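Local coordinates for jacalin-type lectin domain-containing protein (Musa acuminata, PDB 7KMU) that probably binds mannose and mannose-containing glycans, as a mannose-specific jacalin-related lectin, and has mitogenic and antiviral activity, at residues Ala23-Ile31 with Glu61-Asp69; Gly70-Gly78 with Glu118-Gly126. One frame throughout, in Å; residues are numbered along the deposited sequence. Where two conformers were deposited one is given.

Contact 1: Ala23-Ile31 with Glu61-Asp69; sequences AYRIDSVKI and EPHEIAFED. With EDO (1,2-ethanediol), chain F.
Strand 25-31 and strand 61-66 run antiparallel, their axes 4.6 Å apart at closest approach and 164° between their directions. V29 and I65 form one hydrogen-bonded pair, with V29 N to I65 O and I65 N to V29 O both 3.0 Å; I31 and H63 form the next. The non-hydrogen-bonded pairs S28-A66 and K30-E64 alternate with them. One further bond, from F67 N to D27 O (2.9 Å), continues the pairing past the end of strand 61-66, and a water bridges D27 O and F67 O. On the other side of strand 25-31, opposite T43 of strand 37-46, D27 and S28 form a classic beta bulge.

The two faces of the sheet differ here, where 61-66 is an outermost strand within the chain. V29, I31 and I65 turn inward with F67, towards L94, T96 and F101. H63 lies on the same face, its ring stacked with F104. The F67 ring lies alongside I26, whose CG2 approaches F67 CE1 at 3.7 Å; that methyl gets there by standing anti to the backbone N. V29 CG2 meets the same CE1 from the ring edge, while I65 CD1 lies over one face, towards the rim. On the outer face, K30 runs beside the P62 ring, its CD 4.1 Å from P62 CB. S28 OG, held between its backbone N and carbonyl carbon (chi1 59°), bonds to O2 of a 1,2-ethanediol at 2.7 Å, and the diol makes a weak bond from its O2 to E64 OE2. T43 and E41 also bind this small molecule, probably a remnant of the crystallisation solution.

Backbone bonds thus fix the strand register, while the side chains divide a largely apolar inner layer, completed at its end by F67, from a polar outer surface able to hold a small diol.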
ATOM      1  N   ALA B  23       1.455  -7.880  15.901  1.00 12.08           N
ATOM      2  CA  ALA B  23       2.269  -8.244  17.047  1.00 13.15           C
ATOM      3  C   ALA B  23       2.682  -7.018  17.805  1.00 16.28           C
ATOM      4  O   ALA B  23       2.793  -5.931  17.228  1.00 16.02           O
ATOM      5  CB  ALA B  23       3.499  -8.981  16.576  1.00 14.01           C
ATOM      6  N   TYR B  24       2.982  -7.194  19.108  1.00 14.12           N
ATOM      7  CA  TYR B  24       3.512  -6.101  19.909  1.00 14.63           C
ATOM      8  C   TYR B  24       4.924  -5.766  19.400  1.00 16.69           C
ATOM      9  O   TYR B  24       5.287  -4.589  19.284  1.00 16.64           O
ATOM     10  CB  TYR B  24       3.562  -6.512  21.390  1.00 16.64           C
ATOM     11  CG  TYR B  24       3.952  -5.365  22.294  1.00 22.22           C
ATOM     12  CD1 TYR B  24       3.026  -4.392  22.656  1.00 24.64           C
ATOM     13  CD2 TYR B  24       5.254  -5.242  22.774  1.00 24.50           C
ATOM     14  CE1 TYR B  24       3.386  -3.317  23.467  1.00 26.81           C
ATOM     15  CE2 TYR B  24       5.626  -4.169  23.585  1.00 26.04           C
ATOM     16  CZ  TYR B  24       4.684  -3.214  23.936  1.00 34.39           C
ATOM     17  OH  TYR B  24       5.024  -2.161  24.753  1.00 38.42           O
ATOM     18  N   ARG B  25       5.705  -6.822  19.076  1.00 12.62           N
ATOM     19  CA  ARG B  25       7.065  -6.683  18.571  0.50 12.30           C
ATOM     20  C   ARG B  25       7.391  -7.809  17.589  1.00 15.03           C
ATOM     21  O   ARG B  25       7.092  -8.976  17.858  1.00 12.98           O
ATOM     22  CB  ARG B  25       8.046  -6.722  19.753  0.50 12.78           C
ATOM     23  CG  ARG B  25       9.458  -6.206  19.459  0.50 21.56           C
ATOM     24  CD  ARG B  25      10.315  -6.222  20.715  0.50 26.89           C
ATOM     25  NE  ARG B  25      10.575  -7.592  21.158  0.50 30.99           N
ATOM     26  CZ  ARG B  25       9.965  -8.198  22.172  0.50 37.85           C
ATOM     27  NH1 ARG B  25      10.243  -9.459  22.459  0.50 15.58           N
ATOM     28  NH2 ARG B  25       9.064  -7.546  22.901  0.50 28.00           N
ATOM     29  N   ILE B  26       8.012  -7.463  16.468  1.00 12.21           N
ATOM     30  CA  ILE B  26       8.488  -8.437  15.500  1.00 10.94           C
ATOM     31  C   ILE B  26       9.966  -8.623  15.900  1.00 13.61           C
ATOM     32  O   ILE B  26      10.753  -7.664  15.864  1.00 12.98           O
ATOM     33  CB  ILE B  26       8.330  -7.973  14.035  1.00 13.70           C
ATOM     34  CG1 ILE B  26       6.832  -7.834  13.678  1.00 14.23           C
ATOM     35  CG2 ILE B  26       9.019  -8.976  13.101  1.00 13.82           C
ATOM     36  CD1 ILE B  26       6.544  -7.253  12.309  1.00 20.18           C
ATOM     37  N   ASP B  27      10.328  -9.841  16.301  1.00 10.80           N
ATOM     38  CA  ASP B  27      11.679 -10.157  16.771  1.00 10.42           C
ATOM     39  C   ASP B  27      12.644 -10.482  15.651  1.00 13.59           C
ATOM     40  O   ASP B  27      13.798 -10.034  15.671  1.00 12.67           O
ATOM     41  CB  ASP B  27      11.629 -11.278  17.822  1.00 11.59           C
ATOM     42  CG  ASP B  27      10.700 -10.928  18.972  1.00 16.23           C
ATOM     43  OD1 ASP B  27      10.935  -9.896  19.631  1.00 19.39           O
ATOM     44  OD2 ASP B  27       9.715 -11.660  19.179  1.00 16.23           O
ATOM     45  N   SER B  28      12.182 -11.274  14.680  1.00 10.52           N
ATOM     46  CA  SER B  28      13.010 -11.634  13.543  1.00 10.13           C
ATOM     47  C   SER B  28      12.159 -12.105  12.379  1.00 12.05           C
ATOM     48  O   SER B  28      11.004 -12.512  12.555  1.00 10.32           O
ATOM     49  CB  SER B  28      14.034 -12.695  13.940  1.00 13.07           C
ATOM     50  OG  SER B  28      13.401 -13.859  14.442  1.00 15.64           O
ATOM     51  N   VAL B  29      12.733 -12.035  11.170  1.00  9.56           N
ATOM     52  CA  VAL B  29      12.079 -12.500   9.954  1.00  8.36           C
ATOM     53  C   VAL B  29      13.107 -13.311   9.169  1.00 11.27           C
ATOM     54  O   VAL B  29      14.243 -12.868   9.017  1.00 11.55           O
ATOM     55  CB  VAL B  29      11.508 -11.330   9.084  1.00 10.72           C
ATOM     56  CG1 VAL B  29      11.009 -11.832   7.720  1.00 10.33           C
ATOM     57  CG2 VAL B  29      10.377 -10.599   9.807  1.00 10.44           C
ATOM     58  N   LYS B  30      12.684 -14.459   8.619  1.00  9.09           N
ATOM     59  CA  LYS B  30      13.520 -15.262   7.738  1.00  9.20           C
ATOM     60  C   LYS B  30      12.772 -15.420   6.428  1.00 12.09           C
ATOM     61  O   LYS B  30      11.608 -15.823   6.428  1.00 11.41           O
ATOM     62  CB  LYS B  30      13.820 -16.627   8.357  1.00 10.83           C
ATOM     63  CG  LYS B  30      14.730 -17.511   7.486  1.00 13.34           C
ATOM     64  CD  LYS B  30      15.012 -18.873   8.159  1.00 18.75           C
ATOM     65  CE  LYS B  30      13.916 -19.890   7.947  1.00 32.73           C
ATOM     66  NZ  LYS B  30      14.233 -21.179   8.616  1.00 45.83           N
ATOM     67  N   ILE B  31      13.430 -15.085   5.304  1.00  9.18           N
ATOM     68  CA  ILE B  31      12.830 -15.261   3.986  1.00  8.61           C
ATOM     69  C   ILE B  31      13.642 -16.300   3.246  1.00 10.81           C
ATOM     70  O   ILE B  31      14.867 -16.200   3.232  1.00 11.59           O
ATOM     71  CB  ILE B  31      12.773 -13.920   3.183  1.00 10.19           C
ATOM     72  CG1 ILE B  31      11.737 -12.953   3.813  1.00  9.19           C
ATOM     73  CG2 ILE B  31      12.495 -14.148   1.672  1.00 10.14           C
ATOM     74  CD1 ILE B  31      11.751 -11.478   3.254  1.00 10.88           C
ATOM     75  N   GLU B  61      16.938 -20.368  -0.617  1.00 12.39           N
ATOM     76  CA  GLU B  61      18.026 -20.074   0.296  1.00 12.56           C
ATOM     77  C   GLU B  61      17.508 -19.147   1.386  1.00 13.87           C
ATOM     78  O   GLU B  61      16.794 -18.189   1.075  1.00 12.76           O
ATOM     79  CB  GLU B  61      19.203 -19.410  -0.461  1.00 14.99           C
ATOM     80  CG  GLU B  61      20.435 -19.131   0.395  1.00 27.85           C
ATOM     81  CD  GLU B  61      21.556 -18.310  -0.220  1.00 50.32           C
ATOM     82  OE1 GLU B  61      21.447 -17.921  -1.406  1.00 47.71           O
ATOM     83  OE2 GLU B  61      22.550 -18.050   0.497  1.00 43.77           O
ATOM     84  N   PRO B  62      17.888 -19.379   2.647  1.00 11.48           N
ATOM     85  CA  PRO B  62      17.403 -18.504   3.719  1.00 12.08           C
ATOM     86  C   PRO B  62      18.275 -17.292   3.975  1.00 14.91           C
ATOM     87  O   PRO B  62      19.500 -17.316   3.786  1.00 15.34           O
ATOM     88  CB  PRO B  62      17.432 -19.419   4.943  1.00 13.63           C
ATOM     89  CG  PRO B  62      18.629 -20.326   4.676  1.00 17.11           C
ATOM     90  CD  PRO B  62      18.672 -20.519   3.186  1.00 12.66           C
ATOM     91  N   HIS B  63      17.606 -16.228   4.425  1.00 11.28           N
ATOM     92  CA  HIS B  63      18.233 -14.990   4.878  0.50 10.08           C
ATOM     93  C   HIS B  63      17.410 -14.510   6.041  1.00 12.81           C
ATOM     94  O   HIS B  63      16.186 -14.666   6.043  1.00 11.40           O
ATOM     95  CB  HIS B  63      18.337 -13.907   3.797  0.50 10.13           C
ATOM     96  CG  HIS B  63      19.375 -14.187   2.757  0.50 12.48           C
ATOM     97  ND1 HIS B  63      19.035 -14.752   1.544  0.50 13.99           N
ATOM     98  CD2 HIS B  63      20.704 -13.925   2.760  0.50 13.96           C
ATOM     99  CE1 HIS B  63      20.163 -14.845   0.860  0.50 13.29           C
ATOM    100  NE2 HIS B  63      21.195 -14.365   1.551  0.50 13.56           N
ATOM    101  N   GLU B  64      18.070 -13.966   7.045  1.00 11.93           N
ATOM    102  CA  GLU B  64      17.377 -13.566   8.260  1.00 11.55           C
ATOM    103  C   GLU B  64      17.808 -12.221   8.801  1.00 14.29           C
ATOM    104  O   GLU B  64      18.973 -11.830   8.663  1.00 14.55           O
ATOM    105  CB  GLU B  64      17.619 -14.683   9.302  1.00 14.05           C
ATOM    106  CG  GLU B  64      16.911 -14.574  10.638  1.00 28.18           C
ATOM    107  CD  GLU B  64      17.294 -15.679  11.609  1.00 53.07           C
ATOM    108  OE1 GLU B  64      17.539 -16.822  11.156  1.00 41.50           O
ATOM    109  OE2 GLU B  64      17.335 -15.402  12.829  1.00 54.96           O
ATOM    110  N   ILE B  65      16.862 -11.524   9.448  1.00 11.02           N
ATOM    111  CA  ILE B  65      17.087 -10.263  10.129  1.00 10.02           C
ATOM    112  C   ILE B  65      16.600 -10.408  11.566  1.00 13.95           C
ATOM    113  O   ILE B  65      15.476 -10.872  11.775  1.00 12.68           O
ATOM    114  CB  ILE B  65      16.415  -9.046   9.414  1.00 12.14           C
ATOM    115  CG1 ILE B  65      16.733  -7.730  10.173  1.00 13.81           C
ATOM    116  CG2 ILE B  65      14.865  -9.254   9.230  1.00 11.53           C
ATOM    117  CD1 ILE B  65      16.267  -6.481   9.498  1.00 14.12           C
ATOM    118  N   ALA B  66      17.442 -10.048  12.550  1.00 13.69           N
ATOM    119  CA  ALA B  66      17.035 -10.020  13.956  1.00 14.17           C
ATOM    120  C   ALA B  66      16.926  -8.534  14.299  1.00 16.06           C
ATOM    121  O   ALA B  66      17.906  -7.795  14.183  1.00 15.22           O
ATOM    122  CB  ALA B  66      18.070 -10.710  14.841  1.00 15.39           C
ATOM    123  N   PHE B  67      15.724  -8.072  14.646  1.00 14.22           N
ATOM    124  CA  PHE B  67      15.482  -6.663  14.925  1.00 13.89           C
ATOM    125  C   PHE B  67      16.196  -6.150  16.156  1.00 18.70           C
ATOM    126  O   PHE B  67      16.202  -6.808  17.191  1.00 18.55           O
ATOM    127  CB  PHE B  67      13.969  -6.363  15.004  1.00 15.33           C
ATOM    128  CG  PHE B  67      13.320  -6.470  13.644  1.00 15.93           C
ATOM    129  CD1 PHE B  67      12.855  -7.689  13.173  1.00 17.70           C
ATOM    130  CD2 PHE B  67      13.244  -5.367  12.806  1.00 19.15           C
ATOM    131  CE1 PHE B  67      12.308  -7.801  11.891  1.00 18.26           C
ATOM    132  CE2 PHE B  67      12.686  -5.478  11.534  1.00 22.13           C
ATOM    133  CZ  PHE B  67      12.234  -6.696  11.078  1.00 19.19           C
ATOM    134  N   GLU B  68      16.788  -4.963  16.025  1.00 16.71           N
ATOM    135  CA  GLU B  68      17.485  -4.288  17.111  1.00 16.93           C
ATOM    136  C   GLU B  68      16.455  -3.576  17.980  1.00 21.67           C
ATOM    137  O   GLU B  68      15.327  -3.345  17.537  1.00 21.00           O
ATOM    138  CB  GLU B  68      18.460  -3.249  16.535  1.00 18.31           C
ATOM    139  CG  GLU B  68      19.586  -3.838  15.699  1.00 23.91           C
ATOM    140  CD  GLU B  68      20.453  -2.831  14.965  1.00 41.77           C
ATOM    141  OE1 GLU B  68      20.200  -1.608  15.083  1.00 31.00           O
ATOM    142  OE2 GLU B  68      21.387  -3.272  14.260  1.00 40.84           O
ATOM    143  N   ASP B  69      16.847  -3.191  19.207  1.00 20.13           N
ATOM    144  CA  ASP B  69      15.979  -2.413  20.080  1.00 20.59           C
ATOM    145  C   ASP B  69      15.709  -1.071  19.388  1.00 22.92           C
ATOM    146  O   ASP B  69      16.645  -0.394  18.952  1.00 22.56           O
ATOM    147  CB  ASP B  69      16.654  -2.193  21.454  1.00 22.85           C
TER
HETATM  148  C1  EDO F 202      12.300 -15.840  12.070  1.00 22.24           C
HETATM  149  O1  EDO F 202      11.768 -16.972  12.696  1.00 25.25           O
HETATM  150  C2  EDO F 202      13.822 -16.039  11.940  1.00 26.26           C
HETATM  151  O2  EDO F 202      14.446 -16.021  13.219  1.00 29.76           O
HETATM  152  O   HOH W   1      15.262  -9.227  17.953  1.00 22.73           O

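Contact 2: Gly70-Gly78 with Glu118-Gly126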
ATOM      1  N   GLY B  70      14.434  -0.736  19.229  1.00 19.94           N
ATOM      2  CA  GLY B  70      14.027   0.503  18.577  1.00 19.28           C
ATOM      3  C   GLY B  70      13.946   0.430  17.059  1.00 20.73           C
ATOM      4  O   GLY B  70      13.701   1.451  16.412  1.00 20.74           O
ATOM      5  N   GLU B  71      14.183  -0.765  16.479  1.00 16.38           N
ATOM      6  CA  GLU B  71      14.122  -0.947  15.022  1.00 14.95           C
ATOM      7  C   GLU B  71      12.742  -1.460  14.638  1.00 17.98           C
ATOM      8  O   GLU B  71      12.248  -2.414  15.236  1.00 17.64           O
ATOM      9  CB  GLU B  71      15.209  -1.920  14.550  1.00 15.69           C
ATOM     10  CG  GLU B  71      15.383  -1.963  13.037  1.00 16.79           C
ATOM     11  CD  GLU B  71      16.447  -2.935  12.570  1.00 17.17           C
ATOM     12  OE1 GLU B  71      16.850  -3.814  13.362  1.00 14.67           O
ATOM     13  OE2 GLU B  71      16.884  -2.813  11.406  1.00 13.46           O
ATOM     14  N   TYR B  72      12.132  -0.831  13.629  1.00 14.41           N
ATOM     15  CA  TYR B  72      10.797  -1.238  13.174  1.00 13.77           C
ATOM     16  C   TYR B  72      10.727  -1.262  11.647  1.00 14.79           C
ATOM     17  O   TYR B  72      11.483  -0.548  10.996  1.00 12.75           O
ATOM     18  CB  TYR B  72       9.717  -0.293  13.758  1.00 15.45           C
ATOM     19  CG  TYR B  72       9.878   1.160  13.377  1.00 16.34           C
ATOM     20  CD1 TYR B  72      10.657   2.024  14.147  1.00 18.27           C
ATOM     21  CD2 TYR B  72       9.260   1.678  12.242  1.00 17.37           C
ATOM     22  CE1 TYR B  72      10.825   3.359  13.788  1.00 18.29           C
ATOM     23  CE2 TYR B  72       9.409   3.016  11.883  1.00 18.49           C
ATOM     24  CZ  TYR B  72      10.185   3.856  12.667  1.00 24.62           C
ATOM     25  OH  TYR B  72      10.338   5.176  12.325  1.00 24.62           O
ATOM     26  N   ILE B  73       9.776  -2.033  11.086  1.00 12.09           N
ATOM     27  CA  ILE B  73       9.608  -2.095   9.630  1.00 10.27           C
ATOM     28  C   ILE B  73       8.855  -0.854   9.127  1.00 12.64           C
ATOM     29  O   ILE B  73       7.742  -0.565   9.600  1.00 11.49           O
ATOM     30  CB  ILE B  73       8.906  -3.406   9.185  1.00 12.31           C
ATOM     31  CG1 ILE B  73       9.662  -4.645   9.708  1.00 12.13           C
ATOM     32  CG2 ILE B  73       8.762  -3.454   7.655  1.00 13.12           C
ATOM     33  CD1 ILE B  73       8.898  -5.981   9.565  1.00 15.01           C
ATOM     34  N   MET B  74       9.427  -0.141   8.154  1.00 11.35           N
ATOM     35  CA  MET B  74       8.735   1.027   7.630  1.00 12.86           C
ATOM     36  C   MET B  74       8.375   0.912   6.137  1.00 13.02           C
ATOM     37  O   MET B  74       7.726   1.807   5.605  1.00 12.51           O
ATOM     38  CB  MET B  74       9.442   2.358   7.965  1.00 17.89           C
ATOM     39  CG  MET B  74      10.839   2.528   7.452  1.00 22.99           C
ATOM     40  SD  MET B  74      11.618   3.990   8.261  1.00 29.19           S
ATOM     41  CE  MET B  74      10.612   5.359   7.567  1.00 26.40           C
ATOM     42  N   SER B  75       8.727  -0.199   5.475  1.00  8.91           N
ATOM     43  CA  SER B  75       8.368  -0.387   4.073  1.00  8.32           C
ATOM     44  C   SER B  75       8.462  -1.838   3.679  1.00  9.95           C
ATOM     45  O   SER B  75       9.259  -2.601   4.230  1.00  8.66           O
ATOM     46  CB  SER B  75       9.252   0.460   3.153  1.00 13.21           C
ATOM     47  OG  SER B  75       9.004   0.187   1.782  1.00 23.56           O
ATOM     48  N   MET B  76       7.633  -2.216   2.698  1.00  8.28           N
ATOM     49  CA  MET B  76       7.674  -3.511   2.041  1.00  7.34           C
ATOM     50  C   MET B  76       7.499  -3.255   0.553  1.00 10.02           C
ATOM     51  O   MET B  76       6.679  -2.428   0.150  1.00 10.17           O
ATOM     52  CB  MET B  76       6.595  -4.464   2.562  1.00  8.85           C
ATOM     53  CG  MET B  76       6.557  -5.792   1.791  1.00 10.81           C
ATOM     54  SD  MET B  76       5.402  -7.018   2.435  1.00 12.39           S
ATOM     55  CE  MET B  76       3.811  -6.340   1.845  1.00 10.72           C
ATOM     56  N   GLU B  77       8.288  -3.944  -0.272  1.00  8.11           N
ATOM     57  CA  GLU B  77       8.156  -3.827  -1.711  1.00  8.80           C
ATOM     58  C   GLU B  77       8.516  -5.107  -2.380  1.00 10.05           C
ATOM     59  O   GLU B  77       9.275  -5.907  -1.835  1.00 10.78           O
ATOM     60  CB  GLU B  77       8.939  -2.646  -2.286  1.00 11.09           C
ATOM     61  CG  GLU B  77      10.435  -2.737  -2.132  1.00 16.58           C
ATOM     62  CD  GLU B  77      11.093  -1.385  -2.315  1.00 35.25           C
ATOM     63  OE1 GLU B  77      11.669  -0.873  -1.331  1.00 24.91           O
ATOM     64  OE2 GLU B  77      11.008  -0.826  -3.431  1.00 29.15           O
ATOM     65  N   GLY B  78       7.968  -5.313  -3.554  1.00  8.90           N
ATOM     66  CA  GLY B  78       8.253  -6.539  -4.275  1.00  9.15           C
ATOM     67  C   GLY B  78       7.591  -6.610  -5.622  1.00 11.03           C
ATOM     68  O   GLY B  78       7.134  -5.591  -6.150  1.00 10.16           O
ATOM     69  N   GLU B 118       4.211   7.387   8.024  1.00 11.16           N
ATOM     70  CA  GLU B 118       3.954   7.543   9.457  1.00 11.23           C
ATOM     71  C   GLU B 118       3.336   6.250   9.950  1.00 13.13           C
ATOM     72  O   GLU B 118       2.309   5.810   9.420  1.00 12.22           O
ATOM     73  CB  GLU B 118       3.015   8.733   9.724  1.00 13.57           C
ATOM     74  CG  GLU B 118       3.011   9.180  11.177  1.00 21.84           C
ATOM     75  CD  GLU B 118       2.313  10.501  11.448  1.00 40.81           C
ATOM     76  OE1 GLU B 118       1.602  10.596  12.472  1.00 43.32           O
ATOM     77  OE2 GLU B 118       2.485  11.444  10.643  1.00 34.41           O
ATOM     78  N   GLY B 119       3.986   5.635  10.928  1.00 11.01           N
ATOM     79  CA  GLY B 119       3.559   4.363  11.483  1.00 10.84           C
ATOM     80  C   GLY B 119       4.556   3.259  11.194  1.00 12.76           C
ATOM     81  O   GLY B 119       5.690   3.528  10.777  1.00 12.00           O
ATOM     82  N   LYS B 120       4.128   2.000  11.401  1.00  9.59           N
ATOM     83  CA  LYS B 120       4.972   0.827  11.191  1.00  9.20           C
ATOM     84  C   LYS B 120       4.206  -0.395  10.713  1.00 11.69           C
ATOM     85  O   LYS B 120       2.993  -0.500  10.918  1.00 10.70           O
ATOM     86  CB  LYS B 120       5.749   0.480  12.481  1.00 11.64           C
ATOM     87  CG  LYS B 120       4.865   0.066  13.662  1.00 12.84           C
ATOM     88  CD  LYS B 120       5.697  -0.341  14.890  1.00 16.94           C
ATOM     89  CE  LYS B 120       4.779  -0.581  16.068  1.00 25.97           C
ATOM     90  NZ  LYS B 120       5.531  -0.884  17.315  1.00 34.98           N
ATOM     91  N   ILE B 121       4.930  -1.329  10.101  1.00  9.01           N
ATOM     92  CA  ILE B 121       4.391  -2.625   9.736  1.00  8.28           C
ATOM     93  C   ILE B 121       4.536  -3.491  10.992  1.00 12.65           C
ATOM     94  O   ILE B 121       5.645  -3.629  11.542  1.00 12.40           O
ATOM     95  CB  ILE B 121       5.126  -3.190   8.501  1.00  9.45           C
ATOM     96  CG1 ILE B 121       4.592  -2.490   7.243  1.00  8.98           C
ATOM     97  CG2 ILE B 121       4.979  -4.740   8.394  1.00  9.88           C
ATOM     98  CD1 ILE B 121       5.432  -2.634   5.972  1.00  8.52           C
ATOM     99  N   ALA B 122       3.423  -4.093  11.434  1.00  9.66           N
ATOM    100  CA  ALA B 122       3.393  -4.837  12.686  1.00 10.91           C
ATOM    101  C   ALA B 122       2.997  -6.294  12.571  1.00 13.21           C
ATOM    102  O   ALA B 122       2.778  -6.956  13.586  1.00 13.89           O
ATOM    103  CB  ALA B 122       2.450  -4.133  13.651  1.00 12.51           C
ATOM    104  N   GLY B 123       2.921  -6.807  11.357  1.00  8.81           N
ATOM    105  CA  GLY B 123       2.515  -8.188  11.156  1.00  8.90           C
ATOM    106  C   GLY B 123       2.218  -8.453   9.703  1.00 10.11           C
ATOM    107  O   GLY B 123       2.238  -7.534   8.878  1.00  9.18           O
ATOM    108  N   PHE B 124       1.929  -9.712   9.393  1.00  7.66           N
ATOM    109  CA  PHE B 124       1.732 -10.149   8.014  1.00  7.35           C
ATOM    110  C   PHE B 124       0.559 -11.099   7.881  1.00 10.10           C
ATOM    111  O   PHE B 124       0.173 -11.777   8.842  1.00  9.86           O
ATOM    112  CB  PHE B 124       2.998 -10.918   7.540  1.00  8.58           C
ATOM    113  CG  PHE B 124       4.249 -10.074   7.479  1.00  9.25           C
ATOM    114  CD1 PHE B 124       5.073  -9.947   8.591  1.00 11.32           C
ATOM    115  CD2 PHE B 124       4.577  -9.372   6.326  1.00 10.35           C
ATOM    116  CE1 PHE B 124       6.206  -9.119   8.554  1.00 11.64           C
ATOM    117  CE2 PHE B 124       5.727  -8.569   6.279  1.00 11.89           C
ATOM    118  CZ  PHE B 124       6.530  -8.449   7.395  1.00 10.74           C
ATOM    119  N   PHE B 125       0.025 -11.178   6.672  1.00  7.16           N
ATOM    120  CA  PHE B 125      -0.986 -12.155   6.303  1.00  7.04           C
ATOM    121  C   PHE B 125      -0.810 -12.429   4.813  1.00  9.83           C
ATOM    122  O   PHE B 125      -0.057 -11.712   4.151  1.00  8.70           O
ATOM    123  CB  PHE B 125      -2.418 -11.666   6.637  1.00  7.84           C
ATOM    124  CG  PHE B 125      -2.870 -10.447   5.869  1.00  8.13           C
ATOM    125  CD1 PHE B 125      -2.446  -9.175   6.236  1.00  9.21           C
ATOM    126  CD2 PHE B 125      -3.752 -10.567   4.801  1.00  8.70           C
ATOM    127  CE1 PHE B 125      -2.876  -8.042   5.531  1.00  8.82           C
ATOM    128  CE2 PHE B 125      -4.181  -9.436   4.098  1.00 10.53           C
ATOM    129  CZ  PHE B 125      -3.735  -8.178   4.470  1.00  8.32           C
ATOM    130  N   GLY B 126      -1.475 -13.448   4.288  1.00  8.34           N
ATOM    131  CA  GLY B 126      -1.351 -13.723   2.857  1.00  7.67           C
ATOM    132  C   GLY B 126      -1.888 -15.073   2.474  1.00  9.86           C
ATOM    133  O   GLY B 126      -2.792 -15.589   3.138  1.00 10.02           O
TER
HETATM  134  O   HOH W   2       7.994  -3.307  12.881  1.00 17.57           O
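In the jacalin-type beta-prism fold, this contact joins strand 73-78 of one sheet to strand 120-126 of another; the segments cross at 86°, so they meet closely only near I73 and I121. Polar contact is correspondingly local. I121 N donates to I73 O at 3.0 Å in a nearly straight bond (173° at the hydrogen). A water extends this link, accepting from I73 N and donating to I121 O.

Apolar packing supplies most of the rest. The branched side chains of I73 and I121 cross with CG2 of I73 3.7 Å from CB of I121, while I121 CD1 reaches on to the backbone of S75 and to M76 CB. V137 and L139 pack on I121 from strand 132-140. Just before I73 and I121, Y72 CD2 lies 3.7 Å from K120 CB, and N142, the last modelled residue, touches both side chains.

F124 presents the edge of its ring to two partners. I73 CD1 approaches F124 CZ, and M76 makes a Met-aromatic contact: its SD lies 4.2 Å from F124 CE2, close to the ring plane.

In the fold
Contact 1 closes before contact 2 opens along the chain, and their centres lie 11 Å apart. The first pairs neighbouring strands within one four-stranded sheet; the second joins the other two sheets, so together they draw on all three sheets of the prism. Strand 61-66 leads directly to strand 73-83, and F67 on that connection packs its CZ against I73 CG1 (3.6 Å). A23 N also probably hydrogen-bonds to A122 O, while I26 CD1 touches the backbone at A122 and G123. F67 and I26 thus pack the inner side of contact 1 against contact 2. Through E118, strand 118-128 pairs antiparallel with a strand of the second subunit, so that sheet continues across the dimer interface.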